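Local coordinates for protein putative short-chain dehydrogenase/reductase (Burkholderia xenovorans, PDB 5JY1) that binds NAD as a member of the short-chain dehydrogenase/reductase family and probably reduces 3-oxoacyl groups in the manner of 3-oxoacyl-[acyl-carrier-protein] reductases, at residues 152-160 and 257-266; 192-201 and 224-235. One frame throughout, in Å; residues are numbered along the deposited sequence.

Contact 1 lies beyond strand 144-149 of the parallel Rossmann sheet, while contact 2 takes in the end of strand 187-194 and the loop after it; their centres are about 17 Å apart. Contact 1 is the more peripheral, centred about 18 Å from the middle of the chain: a short helix and its following turn meet the C-terminal loop through hydroxyls, a water and an aromatic face, and three neighbouring subunits come within reach. Contact 2, about 10 Å from that middle, sets strand and loop against helix 227-239; aliphatic side chains, one backbone bond and the cofactor make up its chemistry. They meet where Ile152 N lies 4.0 Å from Ala193 CB, and both touch the fourth subunit.

Contact 1 (152-160 and 257-266); sequences IDTETGAWL and LHLPGYNSRP
The backbone N of Trp159 donates to Ser264 OG at 3.0 Å, with an N-H...O angle of 157°. That hydroxyl also lies in the plane of the indole, at the CD1 edge. One water joins Ser264 OG to Tyr262 O, to which it donates at 2.7 Å, and more weakly to Thr156 OG1, so polar groups of both segments share it. Tyr262 is modelled in two conformers; in the one given here Thr156 OG1 makes a weak bond to Tyr262 OH at 2.9 Å, but the position of this hydroxyl is doubtful, since it falls too close to Asp153. Asp153 OD2 is hydrogen-bonded to His161.

Packing spreads to both sides of this polar centre. Ile152 passes along the edge of the Tyr262 ring: its CG1, anti to the backbone N (chi1 -173°), carries Ile152 CD1 to 3.5 Å from Tyr262 CE1 in this conformer and to 4.0 Å from Leu257 CG. At the other end, Arg265 CA sits 3.5 Å from the centroid of the five-membered ring of Trp159, only 7° off its normal, a CH-pi contact. Pro266 CD lies above the same face near the rim, and Pro266 CG meets Leu160 CD1 at 3.9 Å. The Arg265 guanidinium instead reaches Ala217 of the second subunit.

Asp153 lies next to Tyr164, an NAD-binding residue, which places the contact beside the cofactor site. The arrangement is that of a short-chain dehydrogenase/reductase whose C-terminal segment, after strand 250-253, packs over the loop following strand 144-149.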
loop_
_atom_site.group_PDB
_atom_site.type_symbol
_atom_site.label_atom_id
_atom_site.label_comp_id
_atom_site.label_asym_id
_atom_site.label_seq_id
_atom_site.Cartn_x
_atom_site.Cartn_y
_atom_site.Cartn_z
ATOM N N ILE A 152 1.770 -11.189 -7.073
ATOM C CA ILE A 152 1.202 -11.158 -5.729
ATOM C C ILE A 152 2.136 -11.812 -4.716
ATOM O O ILE A 152 2.084 -11.484 -3.525
ATOM C CB ILE A 152 -0.191 -11.831 -5.740
ATOM C CG1 ILE A 152 -0.898 -11.659 -4.397
ATOM C CG2 ILE A 152 -0.067 -13.316 -6.045
ATOM C CD1 ILE A 152 -2.310 -12.175 -4.406
ATOM N N ASP A 153 3.010 -12.724 -5.169
ATOM C CA ASP A 153 3.972 -13.350 -4.260
ATOM C C ASP A 153 4.892 -12.326 -3.604
ATOM O O ASP A 153 5.388 -12.566 -2.492
ATOM C CB ASP A 153 4.818 -14.387 -5.007
ATOM C CG ASP A 153 4.052 -15.662 -5.342
ATOM O OD1 ASP A 153 2.874 -15.827 -4.936
ATOM O OD2 ASP A 153 4.666 -16.526 -6.000
ATOM N N THR A 154 5.166 -11.199 -4.280
ATOM C CA THR A 154 6.014 -10.163 -3.688
ATOM C C THR A 154 5.347 -9.489 -2.510
ATOM O O THR A 154 6.037 -8.847 -1.709
ATOM C CB THR A 154 6.369 -9.060 -4.693
ATOM O OG1 THR A 154 5.189 -8.294 -4.997
ATOM C CG2 THR A 154 6.919 -9.644 -5.963
ATOM N N GLU A 155 4.024 -9.581 -2.420
ATOM C CA GLU A 155 3.257 -8.939 -1.368
ATOM C C GLU A 155 2.902 -9.892 -0.236
ATOM O O GLU A 155 2.766 -9.453 0.914
ATOM C CB GLU A 155 1.985 -8.323 -1.976
ATOM C CG GLU A 155 2.320 -7.151 -2.895
ATOM C CD GLU A 155 1.292 -6.866 -3.977
ATOM O OE1 GLU A 155 0.440 -7.736 -4.258
ATOM O OE2 GLU A 155 1.372 -5.766 -4.576
ATOM N N THR A 156 2.765 -11.185 -0.527
ATOM C CA THR A 156 2.535 -12.169 0.524
ATOM C C THR A 156 3.828 -12.771 1.048
ATOM O O THR A 156 3.787 -13.504 2.042
ATOM C CB THR A 156 1.632 -13.313 0.038
ATOM O OG1 THR A 156 2.318 -14.074 -0.969
ATOM C CG2 THR A 156 0.337 -12.780 -0.555
ATOM N N GLY A 157 4.963 -12.500 0.394
ATOM C CA GLY A 157 6.201 -13.186 0.727
ATOM C C GLY A 157 6.059 -14.686 0.561
ATOM O O GLY A 157 6.423 -15.453 1.453
ATOM N N ALA A 158 5.515 -15.116 -0.576
ATOM C CA ALA A 158 5.114 -16.508 -0.735
ATOM C C ALA A 158 6.277 -17.462 -0.476
ATOM O O ALA A 158 7.402 -17.237 -0.933
ATOM C CB ALA A 158 4.557 -16.737 -2.140
ATOM N N TRP A 159 5.986 -18.529 0.272
ATOM C CA TRP A 159 6.974 -19.554 0.590
ATOM C C TRP A 159 7.576 -20.148 -0.679
ATOM O O TRP A 159 6.902 -20.300 -1.702
ATOM C CB TRP A 159 6.342 -20.692 1.393
ATOM C CG TRP A 159 5.945 -20.385 2.808
ATOM C CD1 TRP A 159 4.883 -19.625 3.224
ATOM C CD2 TRP A 159 6.562 -20.898 3.998
ATOM N NE1 TRP A 159 4.825 -19.612 4.599
ATOM C CE2 TRP A 159 5.843 -20.384 5.098
ATOM C CE3 TRP A 159 7.665 -21.728 4.240
ATOM C CZ2 TRP A 159 6.189 -20.677 6.424
ATOM C CZ3 TRP A 159 8.010 -22.017 5.562
ATOM C CH2 TRP A 159 7.267 -21.495 6.634
ATOM N N LEU A 160 8.862 -20.495 -0.592
ATOM C CA LEU A 160 9.629 -21.243 -1.587
ATOM C C LEU A 160 9.988 -20.407 -2.807
ATOM O O LEU A 160 10.626 -20.936 -3.729
ATOM C CB LEU A 160 8.904 -22.518 -2.062
ATOM C CG LEU A 160 8.340 -23.459 -0.990
ATOM C CD1 LEU A 160 7.693 -24.689 -1.622
ATOM C CD2 LEU A 160 9.429 -23.873 -0.003
ATOM N N LEU A 257 -7.802 -12.167 -6.094
ATOM C CA LEU A 257 -7.019 -12.949 -5.132
ATOM C C LEU A 257 -6.258 -12.070 -4.140
ATOM O O LEU A 257 -6.073 -12.468 -2.982
ATOM C CB LEU A 257 -6.038 -13.868 -5.875
ATOM C CG LEU A 257 -5.201 -14.816 -5.000
ATOM C CD1 LEU A 257 -6.078 -15.868 -4.365
ATOM C CD2 LEU A 257 -4.072 -15.473 -5.779
ATOM N N HIS A 258 -5.829 -10.875 -4.558
ATOM C CA HIS A 258 -5.091 -9.983 -3.662
ATOM C C HIS A 258 -5.866 -9.646 -2.390
ATOM O O HIS A 258 -5.250 -9.317 -1.368
ATOM C CB HIS A 258 -4.724 -8.698 -4.411
ATOM C CG HIS A 258 -5.914 -7.897 -4.825
ATOM N ND1 HIS A 258 -6.386 -6.843 -4.076
ATOM C CD2 HIS A 258 -6.752 -8.016 -5.888
ATOM C CE1 HIS A 258 -7.473 -6.352 -4.650
ATOM N NE2 HIS A 258 -7.715 -7.045 -5.752
ATOM N N LEU A 259 -7.203 -9.735 -2.416
ATOM C CA LEU A 259 -7.969 -9.423 -1.207
ATOM C C LEU A 259 -7.783 -10.484 -0.127
ATOM O O LEU A 259 -7.268 -10.150 0.954
ATOM C CB LEU A 259 -9.442 -9.184 -1.564
ATOM C CG LEU A 259 -9.764 -7.903 -2.337
ATOM C CD1 LEU A 259 -11.242 -7.907 -2.781
ATOM C CD2 LEU A 259 -9.455 -6.661 -1.511
ATOM N N PRO A 260 -8.157 -11.761 -0.331
ATOM C CA PRO A 260 -7.924 -12.746 0.739
ATOM C C PRO A 260 -6.478 -13.191 0.854
ATOM O O PRO A 260 -6.123 -13.796 1.873
ATOM C CB PRO A 260 -8.824 -13.926 0.343
ATOM C CG PRO A 260 -8.866 -13.848 -1.156
ATOM C CD PRO A 260 -8.865 -12.373 -1.478
ATOM N N GLY A 261 -5.646 -12.929 -0.148
ATOM C CA GLY A 261 -4.328 -13.526 -0.115
ATOM C C GLY A 261 -4.425 -15.035 -0.315
ATOM O O GLY A 261 -5.401 -15.569 -0.857
ATOM N N TYR A 262 -3.373 -15.721 0.128
ATOM C CA TYR A 262 -3.320 -17.180 0.113
ATOM C C TYR A 262 -2.194 -17.616 1.042
ATOM O O TYR A 262 -1.139 -16.977 1.077
ATOM C CB TYR A 262 -3.079 -17.719 -1.306
ATOM C CG TYR A 262 -1.898 -17.034 -1.935
ATOM C CD1 TYR A 262 -2.043 -15.784 -2.523
ATOM C CD2 TYR A 262 -0.628 -17.601 -1.890
ATOM C CE1 TYR A 262 -0.973 -15.125 -3.059
ATOM C CE2 TYR A 262 0.459 -16.944 -2.433
ATOM C CZ TYR A 262 0.273 -15.705 -3.016
ATOM O OH TYR A 262 1.328 -15.021 -3.556
ATOM N N ASN A 263 -2.412 -18.700 1.774
ATOM C CA ASN A 263 -1.385 -19.236 2.661
ATOM C C ASN A 263 -0.575 -20.274 1.892
ATOM O O ASN A 263 -1.114 -21.304 1.479
ATOM C CB ASN A 263 -2.019 -19.839 3.917
ATOM C CG ASN A 263 -0.990 -20.208 4.980
ATOM O OD1 ASN A 263 0.215 -20.060 4.777
ATOM N ND2 ASN A 263 -1.470 -20.679 6.128
ATOM N N SER A 264 0.715 -20.001 1.695
ATOM C CA SER A 264 1.585 -20.852 0.891
ATOM C C SER A 264 2.519 -21.734 1.724
ATOM O O SER A 264 3.452 -22.329 1.170
ATOM C CB SER A 264 2.397 -19.997 -0.096
ATOM O OG SER A 264 3.020 -18.885 0.544
ATOM N N ARG A 265 2.283 -21.865 3.028
ATOM C CA ARG A 265 3.152 -22.729 3.821
ATOM C C ARG A 265 3.046 -24.166 3.317
ATOM O O ARG A 265 1.932 -24.701 3.214
ATOM C CB ARG A 265 2.805 -22.691 5.307
ATOM C CG ARG A 265 3.742 -23.575 6.133
ATOM C CD ARG A 265 3.305 -23.722 7.596
ATOM N NE ARG A 265 3.334 -22.440 8.290
ATOM C CZ ARG A 265 2.254 -21.744 8.630
ATOM N NH1 ARG A 265 1.045 -22.222 8.351
ATOM N NH2 ARG A 265 2.385 -20.569 9.249
ATOM N N PRO A 266 4.163 -24.814 2.976
ATOM C CA PRO A 266 4.093 -26.210 2.520
ATOM C C PRO A 266 3.548 -27.130 3.606
ATOM O O PRO A 266 3.693 -26.874 4.803
ATOM C CB PRO A 266 5.551 -26.545 2.177
ATOM C CG PRO A 266 6.197 -25.226 1.912
ATOM C CD PRO A 266 5.519 -24.251 2.844
HETATM O O HOH W 1 1.484 -16.709 0.709
#

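Contact 2 (192-201 and 224-235). With NAD (nicotinamide-adenine-dinucleotide), chain E.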
loop_
_atom_site.group_PDB
_atom_site.type_symbol
_atom_site.label_atom_id
_atom_site.label_comp_id
_atom_site.label_asym_id
_atom_site.label_seq_id
_atom_site.Cartn_x
_atom_site.Cartn_y
_atom_site.Cartn_z
ATOM N N ILE A 192 1.654 -5.041 -13.886
ATOM C CA ILE A 192 0.511 -5.919 -13.647
ATOM C C ILE A 192 0.972 -7.104 -12.813
ATOM O O ILE A 192 2.033 -7.683 -13.076
ATOM C CB ILE A 192 -0.101 -6.409 -14.976
ATOM C CG1 ILE A 192 -0.777 -5.248 -15.715
ATOM C CG2 ILE A 192 -1.065 -7.577 -14.735
ATOM C CD1 ILE A 192 -1.279 -5.635 -17.104
ATOM N N ALA A 193 0.167 -7.464 -11.812
ATOM C CA ALA A 193 0.338 -8.692 -11.038
ATOM C C ALA A 193 -0.763 -9.660 -11.459
ATOM O O ALA A 193 -1.888 -9.611 -10.933
ATOM C CB ALA A 193 0.274 -8.409 -9.533
ATOM N N PRO A 194 -0.500 -10.534 -12.412
ATOM C CA PRO A 194 -1.549 -11.403 -12.949
ATOM C C PRO A 194 -1.570 -12.767 -12.282
ATOM O O PRO A 194 -0.572 -13.191 -11.691
ATOM C CB PRO A 194 -1.143 -11.529 -14.422
ATOM C CG PRO A 194 0.397 -11.631 -14.307
ATOM C CD PRO A 194 0.774 -10.707 -13.136
ATOM N N THR A 195 -2.694 -13.470 -12.369
ATOM C CA THR A 195 -2.691 -14.918 -12.223
ATOM C C THR A 195 -3.460 -15.494 -13.397
ATOM O O THR A 195 -4.466 -14.920 -13.823
ATOM C CB THR A 195 -3.293 -15.406 -10.893
ATOM O OG1 THR A 195 -4.698 -15.113 -10.840
ATOM C CG2 THR A 195 -2.600 -14.737 -9.725
ATOM N N ALA A 196 -2.972 -16.606 -13.936
ATOM C CA ALA A 196 -3.643 -17.213 -15.082
ATOM C C ALA A 196 -3.136 -18.635 -15.277
ATOM O O ALA A 196 -2.144 -19.059 -14.676
ATOM C CB ALA A 196 -3.438 -16.388 -16.355
ATOM N N MET A 197 -3.840 -19.368 -16.140
ATOM C CA MET A 197 -3.513 -20.762 -16.436
ATOM C C MET A 197 -2.374 -20.792 -17.455
ATOM O O MET A 197 -2.573 -20.910 -18.666
ATOM C CB MET A 197 -4.757 -21.497 -16.926
ATOM C CG MET A 197 -5.845 -21.605 -15.852
ATOM S SD MET A 197 -7.407 -22.324 -16.421
ATOM C CE MET A 197 -8.015 -21.001 -17.464
ATOM N N GLY A 198 -1.152 -20.654 -16.942
ATOM C CA GLY A 198 0.057 -20.754 -17.734
ATOM C C GLY A 198 0.786 -22.062 -17.501
ATOM O O GLY A 198 0.215 -23.047 -17.021
ATOM N N ALA A 199 2.083 -22.071 -17.843
ATOM C CA ALA A 199 2.863 -23.304 -17.744
ATOM C C ALA A 199 2.921 -23.815 -16.309
ATOM O O ALA A 199 2.791 -25.022 -16.067
ATOM C CB ALA A 199 4.275 -23.089 -18.296
ATOM N N THR A 200 3.103 -22.910 -15.341
ATOM C CA THR A 200 3.154 -23.319 -13.940
ATOM C C THR A 200 1.824 -23.910 -13.486
ATOM O O THR A 200 1.797 -24.893 -12.732
ATOM C CB THR A 200 3.538 -22.126 -13.061
ATOM O OG1 THR A 200 4.829 -21.641 -13.450
ATOM C CG2 THR A 200 3.577 -22.531 -11.591
ATOM N N PHE A 201 0.709 -23.325 -13.937
ATOM C CA PHE A 201 -0.610 -23.789 -13.518
ATOM C C PHE A 201 -0.832 -25.244 -13.909
ATOM O O PHE A 201 -1.295 -26.058 -13.099
ATOM C CB PHE A 201 -1.694 -22.896 -14.132
ATOM C CG PHE A 201 -3.100 -23.295 -13.763
ATOM C CD1 PHE A 201 -3.760 -24.301 -14.456
ATOM C CD2 PHE A 201 -3.771 -22.647 -12.734
ATOM C CE1 PHE A 201 -5.048 -24.669 -14.118
ATOM C CE2 PHE A 201 -5.065 -23.005 -12.394
ATOM C CZ PHE A 201 -5.703 -24.019 -13.090
ATOM N N SER A 224 -10.570 -19.414 -12.417
ATOM C CA SER A 224 -9.175 -19.228 -12.799
ATOM C C SER A 224 -9.067 -18.345 -14.040
ATOM O O SER A 224 -9.989 -18.278 -14.860
ATOM C CB SER A 224 -8.510 -20.581 -13.068
ATOM O OG SER A 224 -8.636 -21.444 -11.950
ATOM N N GLY A 225 -7.918 -17.684 -14.181
ATOM C CA GLY A 225 -7.744 -16.716 -15.261
ATOM C C GLY A 225 -7.307 -17.353 -16.576
ATOM O O GLY A 225 -6.461 -18.248 -16.615
ATOM N N ASP A 226 -7.912 -16.870 -17.676
ATOM C CA ASP A 226 -7.483 -17.240 -19.022
ATOM C C ASP A 226 -6.482 -16.211 -19.531
ATOM O O ASP A 226 -6.775 -15.010 -19.497
ATOM C CB ASP A 226 -8.665 -17.317 -19.977
ATOM C CG ASP A 226 -8.237 -17.636 -21.402
ATOM O OD1 ASP A 226 -7.752 -18.765 -21.639
ATOM O OD2 ASP A 226 -8.383 -16.756 -22.282
ATOM N N PRO A 227 -5.290 -16.630 -19.970
ATOM C CA PRO A 227 -4.305 -15.641 -20.444
ATOM C C PRO A 227 -4.875 -14.621 -21.418
ATOM O O PRO A 227 -4.775 -13.415 -21.168
ATOM C CB PRO A 227 -3.227 -16.526 -21.085
ATOM C CG PRO A 227 -3.269 -17.779 -20.265
ATOM C CD PRO A 227 -4.730 -17.993 -19.918
ATOM N N GLU A 228 -5.508 -15.069 -22.503
ATOM C CA GLU A 228 -5.926 -14.124 -23.532
ATOM C C GLU A 228 -7.159 -13.326 -23.120
ATOM O O GLU A 228 -7.209 -12.111 -23.336
ATOM C CB GLU A 228 -6.187 -14.847 -24.853
ATOM C CG GLU A 228 -6.732 -13.921 -25.930
ATOM C CD GLU A 228 -6.710 -14.540 -27.316
ATOM O OE1 GLU A 228 -6.238 -15.692 -27.454
ATOM O OE2 GLU A 228 -7.166 -13.863 -28.267
ATOM N N GLN A 229 -8.160 -13.979 -22.519
ATOM C CA GLN A 229 -9.430 -13.313 -22.233
ATOM C C GLN A 229 -9.396 -12.502 -20.948
ATOM O O GLN A 229 -10.117 -11.505 -20.834
ATOM C CB GLN A 229 -10.568 -14.336 -22.144
ATOM C CG GLN A 229 -11.061 -14.865 -23.476
ATOM C CD GLN A 229 -12.293 -15.739 -23.323
ATOM O OE1 GLN A 229 -13.288 -15.333 -22.718
ATOM N NE2 GLN A 229 -12.226 -16.952 -23.855
ATOM N N ASP A 230 -8.587 -12.909 -19.968
ATOM C CA ASP A 230 -8.577 -12.223 -18.674
ATOM C C ASP A 230 -7.376 -11.310 -18.466
ATOM O O ASP A 230 -7.532 -10.237 -17.881
ATOM C CB ASP A 230 -8.640 -13.242 -17.529
ATOM C CG ASP A 230 -9.989 -13.934 -17.447
ATOM O OD1 ASP A 230 -11.010 -13.215 -17.409
ATOM O OD2 ASP A 230 -10.034 -15.182 -17.454
ATOM N N ILE A 231 -6.178 -11.699 -18.911
ATOM C CA ILE A 231 -5.013 -10.833 -18.732
ATOM C C ILE A 231 -4.833 -9.906 -19.926
ATOM O O ILE A 231 -4.522 -8.724 -19.753
ATOM C CB ILE A 231 -3.736 -11.668 -18.481
ATOM C CG1 ILE A 231 -3.983 -12.775 -17.450
ATOM C CG2 ILE A 231 -2.580 -10.754 -18.048
ATOM C CD1 ILE A 231 -4.517 -12.302 -16.095
ATOM N N GLY A 232 -5.035 -10.436 -21.132
ATOM C CA GLY A 232 -4.893 -9.688 -22.364
ATOM C C GLY A 232 -5.500 -8.294 -22.343
ATOM O O GLY A 232 -4.833 -7.310 -22.668
ATOM N N PRO A 233 -6.781 -8.169 -21.973
ATOM C CA PRO A 233 -7.402 -6.836 -22.018
ATOM C C PRO A 233 -6.831 -5.861 -21.009
ATOM O O PRO A 233 -6.859 -4.649 -21.261
ATOM C CB PRO A 233 -8.887 -7.134 -21.748
ATOM C CG PRO A 233 -9.058 -8.559 -22.182
ATOM C CD PRO A 233 -7.789 -9.220 -21.740
ATOM N N ALA A 234 -6.310 -6.341 -19.876
ATOM C CA ALA A 234 -5.643 -5.433 -18.947
ATOM C C ALA A 234 -4.344 -4.910 -19.550
ATOM O O ALA A 234 -4.003 -3.730 -19.400
ATOM C CB ALA A 234 -5.376 -6.143 -17.619
ATOM N N ALA A 235 -3.612 -5.779 -20.241
ATOM C CA ALA A 235 -2.439 -5.331 -20.979
ATOM C C ALA A 235 -2.819 -4.343 -22.078
ATOM O O ALA A 235 -2.120 -3.346 -22.294
ATOM C CB ALA A 235 -1.711 -6.537 -21.570
HETATM P PA NAD E . 5.349 -19.214 -18.720
HETATM O O1A NAD E . 6.338 -20.081 -18.002
HETATM O O2A NAD E . 4.066 -19.941 -19.098
HETATM O O5B NAD E . 6.029 -18.535 -20.086
HETATM C C5B NAD E . 7.311 -18.032 -19.948
HETATM C C4B NAD E . 7.832 -17.621 -21.385
HETATM O O4B NAD E . 8.977 -17.042 -21.252
HETATM C C3B NAD E . 8.093 -18.930 -22.207
HETATM O O3B NAD E . 7.540 -18.812 -23.482
HETATM C C2B NAD E . 9.600 -19.009 -22.248
HETATM O O2B NAD E . 10.070 -19.836 -23.421
HETATM C C1B NAD E . 9.937 -17.736 -22.342
HETATM N N9A NAD E . 11.318 -17.524 -21.947
HETATM C C8A NAD E . 11.956 -18.148 -20.954
HETATM N N7A NAD E . 13.191 -17.690 -20.915
HETATM C C5A NAD E . 13.322 -16.781 -21.885
HETATM C C6A NAD E . 14.420 -16.011 -22.273
HETATM N N6A NAD E . 15.796 -15.855 -21.824
HETATM N N1A NAD E . 14.302 -15.167 -23.280
HETATM C C2A NAD E . 13.101 -15.054 -23.938
HETATM N N3A NAD E . 12.031 -15.802 -23.575
HETATM C C4A NAD E . 12.162 -16.672 -22.524
HETATM O O3 NAD E . 5.013 -17.925 -17.745
HETATM P PN NAD E . 3.561 -17.317 -17.316
HETATM O O1N NAD E . 2.937 -18.218 -16.262
HETATM O O2N NAD E . 2.585 -17.158 -18.496
HETATM O O5D NAD E . 3.869 -15.856 -16.600
HETATM C C5D NAD E . 4.222 -14.747 -17.425
HETATM C C4D NAD E . 4.544 -13.502 -16.534
HETATM O O4D NAD E . 3.595 -13.333 -15.615
HETATM C C3D NAD E . 5.840 -13.770 -15.761
HETATM O O3D NAD E . 6.561 -12.641 -15.617
HETATM C C2D NAD E . 5.328 -14.259 -14.385
HETATM O O2D NAD E . 6.429 -14.066 -13.403
HETATM C C1D NAD E . 4.277 -13.498 -14.165
HETATM N N1N NAD E . 3.309 -14.114 -13.271
HETATM C C2N NAD E . 2.470 -15.088 -13.715
HETATM C C3N NAD E . 1.544 -15.682 -12.855
HETATM C C7N NAD E . 0.611 -16.770 -13.336
HETATM O O7N NAD E . -0.315 -17.149 -12.634
HETATM N N7N NAD E . 0.802 -17.361 -14.601
HETATM C C4N NAD E . 1.482 -15.275 -11.547
HETATM C C5N NAD E . 2.307 -14.303 -11.103
HETATM C C6N NAD E . 3.232 -13.709 -11.974
#
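This contact belongs to the nicotinamide end of the Rossmann fold, where the chain leaving strand 187-194 is backed by the start of helix 227-239. Strand 192-194 and helix 227-235 run antiparallel, their axes at 172° and 10.2 Å apart at closest approach. Ile231 fills the interval: its CD1 meets Pro194 CB at 3.8 Å and also Thr195 O, while its CG1 packs on Ala196 CB. Thr195 O is buried by this contact and has no polar partner in the model. Farther along, the end of Ile192 lies against the backbone between Ala234 and Ala235, and Phe149 and Val253 of the flanking strands continue the apolar layer.

Beyond the strand, Met197 N donates to Gly225 O at 2.9 Å. The Gly225 backbone packs closely on Ala196, whose CA lies 3.4 Å from Gly225 O. Met197 is the centre of an inverse gamma turn; its side chain, bent at chi3 (-71°), curls Met197 CE back to 3.3 Å from Gly225 O, while its CG lies over the centre of one Phe201 face. Asp226 OD2 accepts from Gln229 N at 2.8 Å, an N-cap bond, and the backbone N of Asp226 donates to Asp230 OD2.

The same loop also binds the cofactor. Ala196 N donates to the carboxamide oxygen O7N of NAD at 3.0 Å, and N7N returns a weak bond to Ala196 O, which together probably limit rotation of the amide. Ala199 N, in the first turn of helix 199-207, binds phosphate oxygen O2A of NAD at 3.2 Å. Backbone recognition of the nicotinamide amide just after the sixth strand is characteristic of NAD-bound short-chain dehydrogenases/reductases.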